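Local coordinates for protein ornithine carbamoyltransferase, mitochondrial (Coccidioides immitis, PDB 3SDS) that catalyses the transfer of the carbamoyl group from carbamoyl phosphate to L-ornithine, giving L-citrulline and phosphate in arginine biosynthesis, at residues Gly195-Asn198 with Asn199-Asp203; Ile206-Lys210 with Met211-Val215; Tyr223-Ser227 with His228-Leu232. All coordinates share one frame; numbering follows the deposited sequence.

Contact 1: Gly195-Asn198 with Asn199-Asp203; sequences GDAN and NVLFD
The F202 ring carries the carbonyl oxygen of N198 on one face, with N198 O 3.1 Å above the ring plane and over its centre. A197 meets the same ring at its far end, A197 CB lying 4.0 Å from F202 CE1, while A197 O approaches F202 CZ obliquely. F202 CG stands anti to its own carbonyl carbon (chi1 -54°), which lays the ring over the N198 carbonyl at the end of the loop. The same N198 O accepts from F202 N at 3.1 Å, nearly straight at 166°, closing the first helical turn. The two asparagine amides are turned 63° against each other, and both oxygens reach toward V200 N: N198 OD1, the N-cap acceptor, at 3.2 Å and N199 OD1 at 2.8 Å, each bond weak. N198 ND2 bonds to D265 and N199 ND2 to C151 O. L201 CD2 packs on A197 CA at 4.1 Å. N199 and D265 probably bind L-ornithine, as in related transcarbamylases, so the helix start sits at the probable substrate site; the ND2 bonds, with the weak bonds of the oxygens to V200 N, probably set how both amides are turned, and N198 probably supports D265 from the second shell.

Contact 2: Ile206-Lys210 with Met211-Val215; sequences IAATK and MGVNV
A208 O receives V213 N at 2.8 Å while G212 N bonds to T209 O at 3.3 Å, the paired backbone bonds of a Schellman motif in which G212, with positive phi (68°), is the C-prime residue. M211, the first residue to leave helical backbone angles, still gives its N to A207 O at 3.1 Å, with a weak second bond to A208 O. The reversal brings the chain back against A208, whose methyl is the centre of the apolar contact: A208 CB touches V215 CG2 at 3.5 Å and V213 CB at 3.9 Å. V215 CG2 is the branch anti to the carbonyl carbon, and it meets the alanine methyl end on. M211 curls instead of extending. Bends at chi2 (-70°) and chi3 bring its CE back to K210 O, 3.4 Å away, and M211 CG lies beside A207 O. K210 leaves the turn and gives NZ to L32 O; T209 OG1 bonds to A205 O, one turn earlier. All the touching residues are buried. F163 of helix 156-169 covers A207, A208, M211 and V213, F37 of helix 34-51 packs on A207 and M211, and T209 faces helix 227-237. The turn thus leads from helix 199-210 into strand 214-218, within the beta-alpha-beta unit that begins with strand 190-194.

Contact 3: Tyr223-Ser227 with His228-Leu232; sequences YEIPS and HIVEL
I229 packs back on the two residues before its helix, and each of its side-chain atoms has a different neighbour. Its CB lies 3.3 Å from P226 O and 3.6 Å from I225 CG2. Its CG2 branch meets that same I225 methyl at 3.8 Å. Its CG1, beside the backbone N (chi1 -54°), comes within 4.1 Å of P226 CB, and CD1 at the tip reaches the ring of F202 on helix 199-210, on which P226 also packs. I225 CB points toward the helix, and its CG2, anti to the backbone N, also touches V230 CG2 at 3.7 Å. The side chains of I229 and V230 both cross that of I225 at about a right angle, so one methyl is shared by two neighbouring residues of the first helical turn. Behind these side chains, P226 O accepts from V230 N at 3.2 Å and from I229 N at 2.8 Å. S227 O takes E231 N in the next bond along the helix, while the side chains of S227, H228 and E231 lie on the exposed surface. This is the N-terminus of helix 227-237, with P226 at the N-cap position; P226 has no polar side-chain group to cap the helix, and its carbonyl makes the bonds of the start. I225 (N') against V230 (N4) fits a hydrophobic staple, and I229 adds to the same apolar patch.

Contact 2 is wholly buried, whereas contacts 1 and 3 are partly buried, contact 3 having the most exposed residues. Contacts 1 and 2 hold the opposite ends of helix 199-210, and contact 3 starts helix 227-237, which follows strand 214-218. Both starts use a backbone carbonyl of the N-cap residue, but contact 1 adds polar amides near the probable ornithine site, whereas contact 3 has no such side-chain acceptor and is backed by apolar packing of I225 with I229 and V230. Contact 2 instead ends its helix through backbone bonds and small aliphatic groups. Contacts 1 and 3 touch directly, A197 CB lying 3.3 Å from Y223 O; contacts 2 and 3 meet more lightly, through I206 and L232.

Contact 1: Gly195-Asn198 with Asn199-Asp203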
# COMPACT_ATOMS: atom_id res chain seq x y z
N GLY A 195 -31.59 -15.42 -11.58
CA GLY A 195 -30.23 -15.77 -12.03
C GLY A 195 -29.61 -16.96 -11.31
O GLY A 195 -30.32 -17.86 -10.90
N ASP A 196 -28.29 -16.96 -11.17
CA ASP A 196 -27.60 -18.06 -10.49
C ASP A 196 -27.67 -17.94 -8.96
O ASP A 196 -27.72 -16.84 -8.41
CB ASP A 196 -26.14 -18.16 -10.96
CG ASP A 196 -25.41 -19.43 -10.42
OD1 ASP A 196 -26.06 -20.50 -10.20
OD2 ASP A 196 -24.18 -19.34 -10.20
N ALA A 197 -27.67 -19.10 -8.29
CA ALA A 197 -27.66 -19.18 -6.83
C ALA A 197 -26.23 -19.10 -6.33
O ALA A 197 -25.46 -20.03 -6.52
CB ALA A 197 -28.30 -20.48 -6.37
N ASN A 198 -25.86 -18.00 -5.69
CA ASN A 198 -24.49 -17.88 -5.23
C ASN A 198 -24.34 -17.29 -3.84
O ASN A 198 -25.35 -16.97 -3.18
CB ASN A 198 -23.64 -17.12 -6.26
CG ASN A 198 -24.09 -15.67 -6.47
OD1 ASN A 198 -24.67 -15.04 -5.59
ND2 ASN A 198 -23.78 -15.13 -7.64
N ASN A 199 -23.09 -17.14 -3.42
CA ASN A 199 -22.72 -16.57 -2.12
C ASN A 199 -23.55 -15.36 -1.67
O ASN A 199 -24.03 -15.35 -0.54
CB ASN A 199 -21.20 -16.30 -2.02
CG ASN A 199 -20.64 -15.40 -3.15
OD1 ASN A 199 -21.37 -14.79 -3.94
ND2 ASN A 199 -19.32 -15.32 -3.21
N VAL A 200 -23.72 -14.38 -2.56
CA VAL A 200 -24.45 -13.16 -2.23
C VAL A 200 -25.91 -13.43 -1.87
O VAL A 200 -26.39 -13.02 -0.80
CB VAL A 200 -24.34 -12.10 -3.35
CG1 VAL A 200 -25.46 -11.06 -3.22
CG2 VAL A 200 -22.91 -11.43 -3.36
N LEU A 201 -26.61 -14.15 -2.75
CA LEU A 201 -27.99 -14.56 -2.47
C LEU A 201 -28.11 -15.29 -1.12
O LEU A 201 -28.99 -14.96 -0.30
CB LEU A 201 -28.53 -15.43 -3.60
CG LEU A 201 -29.82 -16.19 -3.29
CD1 LEU A 201 -30.95 -15.22 -2.96
CD2 LEU A 201 -30.21 -17.09 -4.45
N PHE A 202 -27.22 -16.25 -0.88
CA PHE A 202 -27.30 -17.02 0.36
C PHE A 202 -27.47 -16.14 1.60
O PHE A 202 -28.47 -16.30 2.34
CB PHE A 202 -26.13 -18.00 0.50
CG PHE A 202 -25.95 -18.92 -0.70
CD1 PHE A 202 -27.03 -19.22 -1.54
CD2 PHE A 202 -24.71 -19.49 -0.96
CE1 PHE A 202 -26.86 -20.04 -2.63
CE2 PHE A 202 -24.53 -20.31 -2.04
CZ PHE A 202 -25.61 -20.61 -2.89
N ASP A 203 -26.55 -15.19 1.80
CA ASP A 203 -26.57 -14.30 2.98
C ASP A 203 -27.74 -13.32 2.96
O ASP A 203 -28.35 -13.05 4.02
CB ASP A 203 -25.27 -13.53 3.14
CG ASP A 203 -24.32 -14.15 4.16
OD1 ASP A 203 -24.73 -14.56 5.27
OD2 ASP A 203 -23.12 -14.20 3.84

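Contact 2: Ile206-Lys210 with Met211-Val215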
# COMPACT_ATOMS: atom_id res chain seq x y z
N ILE A 206 -30.76 -15.20 4.23
CA ILE A 206 -30.70 -15.37 5.70
C ILE A 206 -31.09 -14.06 6.44
O ILE A 206 -31.77 -14.09 7.46
CB ILE A 206 -29.28 -15.89 6.17
CG1 ILE A 206 -29.00 -17.30 5.62
CG2 ILE A 206 -29.15 -15.89 7.70
CD1 ILE A 206 -27.57 -17.80 5.86
N ALA A 207 -30.63 -12.93 5.90
CA ALA A 207 -30.97 -11.61 6.44
C ALA A 207 -32.46 -11.32 6.28
O ALA A 207 -33.16 -11.07 7.27
CB ALA A 207 -30.13 -10.54 5.77
N ALA A 208 -32.96 -11.38 5.04
CA ALA A 208 -34.38 -11.18 4.77
C ALA A 208 -35.33 -12.00 5.69
O ALA A 208 -36.37 -11.49 6.14
CB ALA A 208 -34.68 -11.46 3.31
N THR A 209 -34.96 -13.25 5.95
CA THR A 209 -35.73 -14.11 6.85
C THR A 209 -35.81 -13.50 8.25
O THR A 209 -36.89 -13.38 8.80
CB THR A 209 -35.14 -15.52 6.93
OG1 THR A 209 -35.22 -16.15 5.66
CG2 THR A 209 -35.89 -16.35 7.91
N LYS A 210 -34.67 -13.09 8.80
CA LYS A 210 -34.64 -12.43 10.12
C LYS A 210 -35.46 -11.13 10.18
O LYS A 210 -35.98 -10.75 11.24
CB LYS A 210 -33.20 -12.16 10.56
CG LYS A 210 -32.32 -13.41 10.74
CD LYS A 210 -30.89 -13.02 11.12
CE LYS A 210 -29.96 -14.23 11.13
NZ LYS A 210 -30.05 -15.04 12.39
N MET A 211 -35.58 -10.45 9.03
CA MET A 211 -36.25 -9.16 8.96
C MET A 211 -37.71 -9.23 8.53
O MET A 211 -38.36 -8.20 8.31
CB MET A 211 -35.48 -8.23 8.02
CG MET A 211 -34.04 -7.92 8.46
SD MET A 211 -33.91 -6.88 9.93
CE MET A 211 -33.79 -8.13 11.21
N GLY A 212 -38.25 -10.45 8.41
CA GLY A 212 -39.64 -10.63 8.00
C GLY A 212 -39.91 -10.25 6.56
O GLY A 212 -41.03 -9.88 6.21
N VAL A 213 -38.88 -10.34 5.72
CA VAL A 213 -39.00 -10.03 4.28
C VAL A 213 -39.09 -11.29 3.40
O VAL A 213 -38.26 -12.20 3.54
CB VAL A 213 -37.82 -9.15 3.80
CG1 VAL A 213 -38.04 -8.66 2.37
CG2 VAL A 213 -37.62 -7.99 4.74
N ASN A 214 -40.09 -11.35 2.51
CA ASN A 214 -40.28 -12.51 1.60
C ASN A 214 -39.33 -12.54 0.39
O ASN A 214 -39.12 -11.52 -0.26
CB ASN A 214 -41.73 -12.59 1.12
CG ASN A 214 -42.73 -12.76 2.29
OD1 ASN A 214 -42.49 -13.54 3.22
ND2 ASN A 214 -43.85 -12.03 2.22
N VAL A 215 -38.74 -13.70 0.12
CA VAL A 215 -37.77 -13.85 -0.97
C VAL A 215 -38.23 -14.94 -1.91
O VAL A 215 -38.67 -16.00 -1.43
CB VAL A 215 -36.37 -14.26 -0.45
CG1 VAL A 215 -35.40 -14.47 -1.62
CG2 VAL A 215 -35.81 -13.23 0.50

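Contact 3: Tyr223-Ser227 with His228-Leu232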
# COMPACT_ATOMS: atom_id res chain seq x y z
N TYR A 223 -28.84 -25.26 -11.02
CA TYR A 223 -28.20 -24.08 -10.44
C TYR A 223 -28.96 -23.56 -9.21
O TYR A 223 -29.01 -22.36 -8.93
CB TYR A 223 -28.05 -23.00 -11.52
CG TYR A 223 -27.18 -23.48 -12.66
CD1 TYR A 223 -27.74 -24.06 -13.79
CD2 TYR A 223 -25.79 -23.40 -12.57
CE1 TYR A 223 -26.93 -24.53 -14.81
CE2 TYR A 223 -24.97 -23.87 -13.58
CZ TYR A 223 -25.55 -24.43 -14.70
OH TYR A 223 -24.74 -24.90 -15.70
N GLU A 224 -29.53 -24.50 -8.46
CA GLU A 224 -30.36 -24.23 -7.31
C GLU A 224 -29.56 -23.95 -6.03
O GLU A 224 -28.37 -24.23 -5.94
CB GLU A 224 -31.28 -25.42 -7.08
CG GLU A 224 -32.17 -25.77 -8.27
CD GLU A 224 -31.59 -26.85 -9.18
OE1 GLU A 224 -30.38 -27.15 -9.09
OE2 GLU A 224 -32.37 -27.41 -10.00
N ILE A 225 -30.24 -23.40 -5.03
CA ILE A 225 -29.66 -23.23 -3.71
C ILE A 225 -29.27 -24.60 -3.17
O ILE A 225 -30.10 -25.52 -3.16
CB ILE A 225 -30.67 -22.57 -2.74
CG1 ILE A 225 -31.15 -21.22 -3.29
CG2 ILE A 225 -30.07 -22.43 -1.34
CD1 ILE A 225 -32.19 -20.53 -2.44
N PRO A 226 -28.01 -24.75 -2.74
CA PRO A 226 -27.56 -25.97 -2.04
C PRO A 226 -28.36 -26.22 -0.76
O PRO A 226 -28.64 -25.29 -0.01
CB PRO A 226 -26.10 -25.66 -1.69
CG PRO A 226 -25.67 -24.66 -2.69
CD PRO A 226 -26.89 -23.84 -3.02
N SER A 227 -28.70 -27.48 -0.50
CA SER A 227 -29.58 -27.79 0.63
C SER A 227 -28.99 -27.51 2.02
O SER A 227 -29.74 -27.31 2.98
CB SER A 227 -30.13 -29.22 0.53
OG SER A 227 -29.08 -30.13 0.42
N HIS A 228 -27.66 -27.45 2.13
CA HIS A 228 -27.06 -26.93 3.34
C HIS A 228 -27.48 -25.47 3.58
O HIS A 228 -27.66 -25.05 4.73
CB HIS A 228 -25.53 -27.07 3.34
CG HIS A 228 -24.88 -26.45 4.55
ND1 HIS A 228 -25.04 -26.95 5.82
CD2 HIS A 228 -24.12 -25.33 4.68
CE1 HIS A 228 -24.39 -26.19 6.68
NE2 HIS A 228 -23.82 -25.20 6.01
N ILE A 229 -27.64 -24.69 2.51
CA ILE A 229 -28.05 -23.29 2.66
C ILE A 229 -29.52 -23.21 3.07
O ILE A 229 -29.86 -22.46 3.99
CB ILE A 229 -27.77 -22.43 1.38
CG1 ILE A 229 -26.30 -22.54 0.95
CG2 ILE A 229 -28.16 -20.96 1.59
CD1 ILE A 229 -25.28 -22.15 2.05
N VAL A 230 -30.37 -23.99 2.41
CA VAL A 230 -31.78 -24.06 2.79
C VAL A 230 -31.94 -24.40 4.27
O VAL A 230 -32.84 -23.89 4.93
CB VAL A 230 -32.58 -25.05 1.90
CG1 VAL A 230 -34.04 -25.10 2.32
CG2 VAL A 230 -32.50 -24.65 0.44
N GLU A 231 -31.04 -25.24 4.79
CA GLU A 231 -31.00 -25.59 6.21
C GLU A 231 -30.70 -24.41 7.16
O GLU A 231 -31.27 -24.33 8.25
CB GLU A 231 -29.99 -26.71 6.44
CG GLU A 231 -30.18 -27.42 7.77
CD GLU A 231 -28.90 -28.04 8.33
OE1 GLU A 231 -27.78 -27.49 8.09
OE2 GLU A 231 -29.02 -29.07 9.04
N LEU A 232 -29.80 -23.52 6.75
CA LEU A 232 -29.46 -22.33 7.55
C LEU A 232 -30.58 -21.28 7.51
O LEU A 232 -30.80 -20.55 8.49
CB LEU A 232 -28.15 -21.70 7.08
CG LEU A 232 -26.84 -22.45 7.35
CD1 LEU A 232 -25.71 -21.84 6.57
CD2 LEU A 232 -26.49 -22.47 8.82